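Local coordinates for HemO (Neisseria meningitidis, PDB 1J77), which binds heme through an axial histidine and probably cleaves the porphyrin ring oxidatively, as heme oxygenases do, at residues A103-I108 and L163-E168; A80-L85 and E90-F95. One frame throughout, in Å; residues are numbered along the deposited sequence.

Contact 1. Residues A103-I108 and L163-E168; sequences AGNKAI and LNLTPE
Ile108 meets two leucines of 163-168 at once, one with each branch. Its CD1 comes tip to tip against Leu165, 3.8 Å from Leu165 CD1 and nearly as near to Leu165 CD2, while Ile108 CG2 lies 4.0 Å from Leu163 CD1. The split follows from chi1 of -59°: CG2 stands anti to the backbone N and CG1 anti to the carbonyl carbon, and the chain, extended at chi2 (165°), carries CD1 out to Leu165. Asn105 joins less closely, its side chain sliding past Leu165 in the opposite direction, with Asn105 OD1 4.1 Å from Leu165 CD2. No hydrogen bond crosses the contact, which buries 150 Å² in all. The amide of Asn105 is instead anchored through ND2 to Glu172, beyond the segment. Ile108 is also about 6 Å from the heme-binding Tyr112, side chain to side chain. Asn164, with positive phi, leaves helical geometry after helix 149-162, and Thr166 occupies the N-cap of the next helix, its OG1 bonded to Ala169 N; Leu163 and Leu165 lie in the short connection between. The first turn of helix 104-119 therefore packs beside the link between helices 149-162 and 167-192.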
loop_
_atom_site.group_PDB
_atom_site.type_symbol
_atom_site.label_atom_id
_atom_site.label_comp_id
_atom_site.label_asym_id
_atom_site.label_seq_id
_atom_site.Cartn_x
_atom_site.Cartn_y
_atom_site.Cartn_z
ATOM N N ALA A 103 -3.684 12.391 9.571
ATOM C CA ALA A 103 -4.438 13.534 9.082
ATOM C C ALA A 103 -3.525 14.567 8.441
ATOM O O ALA A 103 -2.299 14.456 8.527
ATOM C CB ALA A 103 -5.180 14.180 10.252
ATOM N N GLY A 104 -4.143 15.538 7.763
ATOM C CA GLY A 104 -3.422 16.671 7.220
ATOM C C GLY A 104 -2.402 16.335 6.152
ATOM O O GLY A 104 -2.627 15.469 5.292
ATOM N N ASN A 105 -1.297 17.080 6.152
ATOM C CA ASN A 105 -0.282 16.895 5.139
ATOM C C ASN A 105 0.328 15.496 5.204
ATOM O O ASN A 105 0.560 14.887 4.169
ATOM C CB ASN A 105 0.772 17.997 5.234
ATOM C CG ASN A 105 0.192 19.390 4.883
ATOM O OD1 ASN A 105 -0.587 19.526 3.954
ATOM N ND2 ASN A 105 0.611 20.415 5.623
ATOM N N LYS A 106 0.571 15.010 6.409
ATOM C CA LYS A 106 1.176 13.678 6.589
ATOM C C LYS A 106 0.245 12.641 5.966
ATOM O O LYS A 106 0.737 11.637 5.402
ATOM C CB LYS A 106 1.462 13.378 8.054
ATOM C CG LYS A 106 2.684 14.122 8.626
ATOM C CD LYS A 106 2.858 13.864 10.107
ATOM C CE LYS A 106 3.993 12.920 10.363
ATOM N NZ LYS A 106 4.253 12.662 11.824
ATOM N N ALA A 107 -1.086 12.832 6.044
ATOM C CA ALA A 107 -2.018 11.859 5.455
ATOM C C ALA A 107 -1.876 11.784 3.946
ATOM O O ALA A 107 -2.126 10.758 3.345
ATOM C CB ALA A 107 -3.502 12.134 5.885
ATOM N N ILE A 108 -1.460 12.883 3.312
ATOM C CA ILE A 108 -1.216 12.878 1.868
ATOM C C ILE A 108 -0.087 11.893 1.508
ATOM O O ILE A 108 -0.188 11.215 0.510
ATOM C CB ILE A 108 -0.939 14.314 1.359
ATOM C CG1 ILE A 108 -2.126 15.219 1.678
ATOM C CG2 ILE A 108 -0.712 14.273 -0.139
ATOM C CD1 ILE A 108 -1.808 16.700 1.540
ATOM N N LEU A 163 -2.343 19.676 -5.931
ATOM C CA LEU A 163 -2.715 20.138 -4.592
ATOM C C LEU A 163 -1.924 21.403 -4.327
ATOM O O LEU A 163 -2.284 22.207 -3.476
ATOM C CB LEU A 163 -2.414 19.106 -3.497
ATOM C CG LEU A 163 -3.121 17.766 -3.660
ATOM C CD1 LEU A 163 -2.627 16.783 -2.606
ATOM C CD2 LEU A 163 -4.658 17.829 -3.667
ATOM N N ASN A 164 -0.824 21.542 -5.071
ATOM C CA ASN A 164 0.071 22.681 -4.990
ATOM C C ASN A 164 0.490 22.937 -3.571
ATOM O O ASN A 164 0.476 24.065 -3.092
ATOM C CB ASN A 164 -0.550 23.931 -5.625
ATOM C CG ASN A 164 -0.307 23.986 -7.108
ATOM O OD1 ASN A 164 0.809 23.717 -7.577
ATOM N ND2 ASN A 164 -1.349 24.285 -7.869
ATOM N N LEU A 165 0.880 21.855 -2.898
ATOM C CA LEU A 165 1.349 21.949 -1.536
ATOM C C LEU A 165 2.553 22.851 -1.583
ATOM O O LEU A 165 3.294 22.828 -2.562
ATOM C CB LEU A 165 1.772 20.574 -1.006
ATOM C CG LEU A 165 0.718 19.500 -0.717
ATOM C CD1 LEU A 165 1.317 18.474 0.203
ATOM C CD2 LEU A 165 -0.542 20.060 -0.095
ATOM N N THR A 166 2.731 23.646 -0.541
ATOM C CA THR A 166 3.926 24.472 -0.434
ATOM C C THR A 166 5.066 23.509 -0.143
ATOM O O THR A 166 4.824 22.389 0.260
ATOM C CB THR A 166 3.778 25.478 0.709
ATOM O OG1 THR A 166 3.621 24.787 1.957
ATOM C CG2 THR A 166 2.474 26.328 0.549
ATOM N N PRO A 167 6.316 23.912 -0.339
ATOM C CA PRO A 167 7.434 22.999 -0.058
ATOM C C PRO A 167 7.430 22.500 1.374
ATOM O O PRO A 167 7.842 21.363 1.666
ATOM C CB PRO A 167 8.671 23.872 -0.279
ATOM C CG PRO A 167 8.212 24.977 -1.153
ATOM C CD PRO A 167 6.772 25.226 -0.828
ATOM N N GLU A 168 6.980 23.380 2.261
ATOM C CA GLU A 168 6.915 23.127 3.680
ATOM C C GLU A 168 5.912 21.989 3.978
ATOM O O GLU A 168 6.174 21.111 4.805
ATOM C CB GLU A 168 6.490 24.424 4.404
ATOM C CG GLU A 168 7.228 25.728 3.990
ATOM C CD GLU A 168 6.761 26.356 2.674
ATOM O OE1 GLU A 168 5.673 26.976 2.633
ATOM O OE2 GLU A 168 7.497 26.267 1.665
#

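Contact 2. Residues A80-L85 and E90-F95; sequences AVTQDL and EEPYKF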
loop_
_atom_site.group_PDB
_atom_site.type_symbol
_atom_site.label_atom_id
_atom_site.label_comp_id
_atom_site.label_asym_id
_atom_site.label_seq_id
_atom_site.Cartn_x
_atom_site.Cartn_y
_atom_site.Cartn_z
ATOM N N ALA A 80 -11.789 -5.005 -1.315
ATOM C CA ALA A 80 -11.249 -6.073 -2.180
ATOM C C ALA A 80 -10.379 -7.035 -1.376
ATOM O O ALA A 80 -10.550 -8.232 -1.501
ATOM C CB ALA A 80 -10.498 -5.476 -3.373
ATOM N N VAL A 81 -9.452 -6.541 -0.546
ATOM C CA VAL A 81 -8.642 -7.438 0.303
ATOM C C VAL A 81 -9.520 -8.251 1.252
ATOM O O VAL A 81 -9.251 -9.395 1.548
ATOM C CB VAL A 81 -7.610 -6.702 1.244
ATOM C CG1 VAL A 81 -6.690 -7.721 1.946
ATOM C CG2 VAL A 81 -6.758 -5.765 0.500
ATOM N N THR A 82 -10.568 -7.642 1.777
ATOM C CA THR A 82 -11.409 -8.337 2.705
ATOM C C THR A 82 -12.188 -9.463 1.986
ATOM O O THR A 82 -12.449 -10.511 2.568
ATOM C CB THR A 82 -12.392 -7.344 3.338
ATOM O OG1 THR A 82 -11.687 -6.431 4.198
ATOM C CG2 THR A 82 -13.325 -8.070 4.227
ATOM N N GLN A 83 -12.577 -9.222 0.743
ATOM C CA GLN A 83 -13.236 -10.260 -0.061
ATOM C C GLN A 83 -12.208 -11.369 -0.416
ATOM O O GLN A 83 -12.525 -12.561 -0.471
ATOM C CB GLN A 83 -13.822 -9.641 -1.336
ATOM C CG GLN A 83 -14.509 -10.652 -2.243
ATOM C CD GLN A 83 -15.750 -11.318 -1.652
ATOM O OE1 GLN A 83 -15.734 -12.501 -1.284
ATOM N NE2 GLN A 83 -16.833 -10.575 -1.620
ATOM N N ASP A 84 -10.958 -10.989 -0.654
ATOM C CA ASP A 84 -9.951 -12.005 -0.916
ATOM C C ASP A 84 -9.808 -12.923 0.281
ATOM O O ASP A 84 -9.626 -14.140 0.122
ATOM C CB ASP A 84 -8.601 -11.337 -1.210
ATOM C CG ASP A 84 -8.528 -10.738 -2.596
ATOM O OD1 ASP A 84 -9.262 -11.224 -3.507
ATOM O OD2 ASP A 84 -7.785 -9.769 -2.887
ATOM N N LEU A 85 -9.845 -12.357 1.490
ATOM C CA LEU A 85 -9.792 -13.130 2.726
ATOM C C LEU A 85 -10.964 -14.098 2.759
ATOM O O LEU A 85 -10.780 -15.276 3.037
ATOM C CB LEU A 85 -9.765 -12.237 3.994
ATOM C CG LEU A 85 -8.412 -11.636 4.458
ATOM C CD1 LEU A 85 -8.634 -10.502 5.446
ATOM C CD2 LEU A 85 -7.535 -12.704 5.084
ATOM N N GLU A 90 -11.376 -17.088 5.269
ATOM C CA GLU A 90 -11.062 -16.308 6.454
ATOM C C GLU A 90 -12.067 -15.194 6.694
ATOM O O GLU A 90 -12.548 -14.596 5.738
ATOM C CB GLU A 90 -9.714 -15.590 6.259
ATOM C CG GLU A 90 -8.497 -16.478 6.216
ATOM C CD GLU A 90 -8.174 -17.049 7.550
ATOM O OE1 GLU A 90 -8.209 -16.295 8.547
ATOM O OE2 GLU A 90 -7.883 -18.286 7.587
ATOM N N GLU A 91 -12.279 -14.865 7.961
ATOM C CA GLU A 91 -13.110 -13.730 8.323
ATOM C C GLU A 91 -12.286 -12.458 8.270
ATOM O O GLU A 91 -11.053 -12.515 8.202
ATOM C CB GLU A 91 -13.656 -13.911 9.723
ATOM C CG GLU A 91 -14.701 -15.002 9.777
ATOM C CD GLU A 91 -14.842 -15.588 11.156
ATOM O OE1 GLU A 91 -13.840 -15.566 11.916
ATOM O OE2 GLU A 91 -15.951 -16.068 11.481
ATOM N N PRO A 92 -12.937 -11.295 8.266
ATOM C CA PRO A 92 -12.175 -10.044 8.289
ATOM C C PRO A 92 -11.113 -10.007 9.414
ATOM O O PRO A 92 -11.291 -10.418 10.552
ATOM C CB PRO A 92 -13.278 -8.976 8.447
ATOM C CG PRO A 92 -14.491 -9.616 7.807
ATOM C CD PRO A 92 -14.395 -11.064 8.177
ATOM N N TYR A 93 -9.937 -9.529 9.060
ATOM C CA TYR A 93 -8.878 -9.502 10.009
ATOM C C TYR A 93 -8.860 -8.155 10.707
ATOM O O TYR A 93 -9.132 -7.121 10.080
ATOM C CB TYR A 93 -7.562 -9.805 9.313
ATOM C CG TYR A 93 -6.397 -9.872 10.254
ATOM C CD1 TYR A 93 -6.205 -10.965 11.098
ATOM C CD2 TYR A 93 -5.476 -8.846 10.309
ATOM C CE1 TYR A 93 -5.129 -11.023 11.954
ATOM C CE2 TYR A 93 -4.402 -8.883 11.149
ATOM C CZ TYR A 93 -4.210 -9.973 11.961
ATOM O OH TYR A 93 -3.114 -9.959 12.776
ATOM N N LYS A 94 -8.628 -8.173 12.011
ATOM C CA LYS A 94 -8.493 -6.955 12.787
ATOM C C LYS A 94 -7.136 -6.901 13.469
ATOM O O LYS A 94 -6.773 -7.796 14.213
ATOM C CB LYS A 94 -9.567 -6.869 13.855
ATOM C CG LYS A 94 -9.285 -5.758 14.865
ATOM C CD LYS A 94 -10.582 -5.178 15.432
ATOM C CE LYS A 94 -10.286 -3.949 16.254
ATOM N NZ LYS A 94 -9.450 -3.000 15.436
ATOM N N PHE A 95 -6.403 -5.817 13.243
ATOM C CA PHE A 95 -5.128 -5.618 13.895
ATOM C C PHE A 95 -5.303 -5.686 15.403
ATOM O O PHE A 95 -6.307 -5.237 15.948
ATOM C CB PHE A 95 -4.550 -4.264 13.506
ATOM C CG PHE A 95 -3.068 -4.115 13.772
ATOM C CD1 PHE A 95 -2.190 -5.139 13.529
ATOM C CD2 PHE A 95 -2.568 -2.921 14.224
ATOM C CE1 PHE A 95 -0.829 -4.971 13.739
ATOM C CE2 PHE A 95 -1.193 -2.769 14.438
ATOM C CZ PHE A 95 -0.353 -3.795 14.195
HETATM O O HOH W 1 -10.160 -7.582 6.522
HETATM O O HOH W 2 -13.342 -11.677 5.064
#
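Leu85 turns its side chain onto 90-95 with chi1 at -82°, CG lying anti to the carbonyl carbon, and the extended chi2 of 164° spreads the two methyls over different residues. Leu85 CD2 sits 3.8 Å from Glu90 CB, and Leu85 CD1 packs 4.1 Å from Tyr93 CB, close also to the backbone N of Tyr93. In Tyr93 it is CB that does the touching, while the ring leads away from Leu85. Glu90 behaves likewise: its chain bends at chi2, and its carboxylate leaves the contact for a long, weak ion pair with Lys47.

One direct hydrogen bond joins the backbones, Glu90 N to Leu85 O at 2.9 Å. It is fairly straight at the hydrogen (158°), but the donor stands above the carbonyl plane and misses the lone-pair directions. Two waters extend this link. One bridges Thr82 OG1 and Tyr93 N, which donates to it; the other donates to both Thr82 O, at 2.9 Å, and Glu90 O. The Thr82 hydroxyl is also bonded to Tyr78 O, one turn back. Beside the waters, Thr82 CG2 makes an apolar contact with Pro92 CG, 4.1 Å away.

Leu46 of helix 39-60 also touches Leu85, and Val51 touches Tyr93. The 6→1 bond from Glu90 N to Leu85 O, with the apolar Leu85-Glu90 contact beside it, is consistent with a Schellman-type C-cap of helix 78-87, after which the chain turns across the helix's last turns, at the surface of the all-helical heme oxygenase fold and away from the heme site.

Overall arrangement
Contact 2 closes before contact 1 opens, so the two stand in series along the chain. Their centres are 30 Å apart, on opposite sides of the chain's centre, and their nearest atoms remain about 16 Å from each other, which rules out direct coupling by touch. The chain nevertheless joins them: 90-95 belongs to the connection from helix 78-87 to helix 104-119, whose first turn carries 103-108. Helix 167-192 gives a second link, since it begins within 163-168 and farther on meets Phe95 through Val187 and Glu190. Each contact joins an inter-helix connection to a helix, at separate ends of one helical, heme-binding fold, contact 1 being the one near Tyr112.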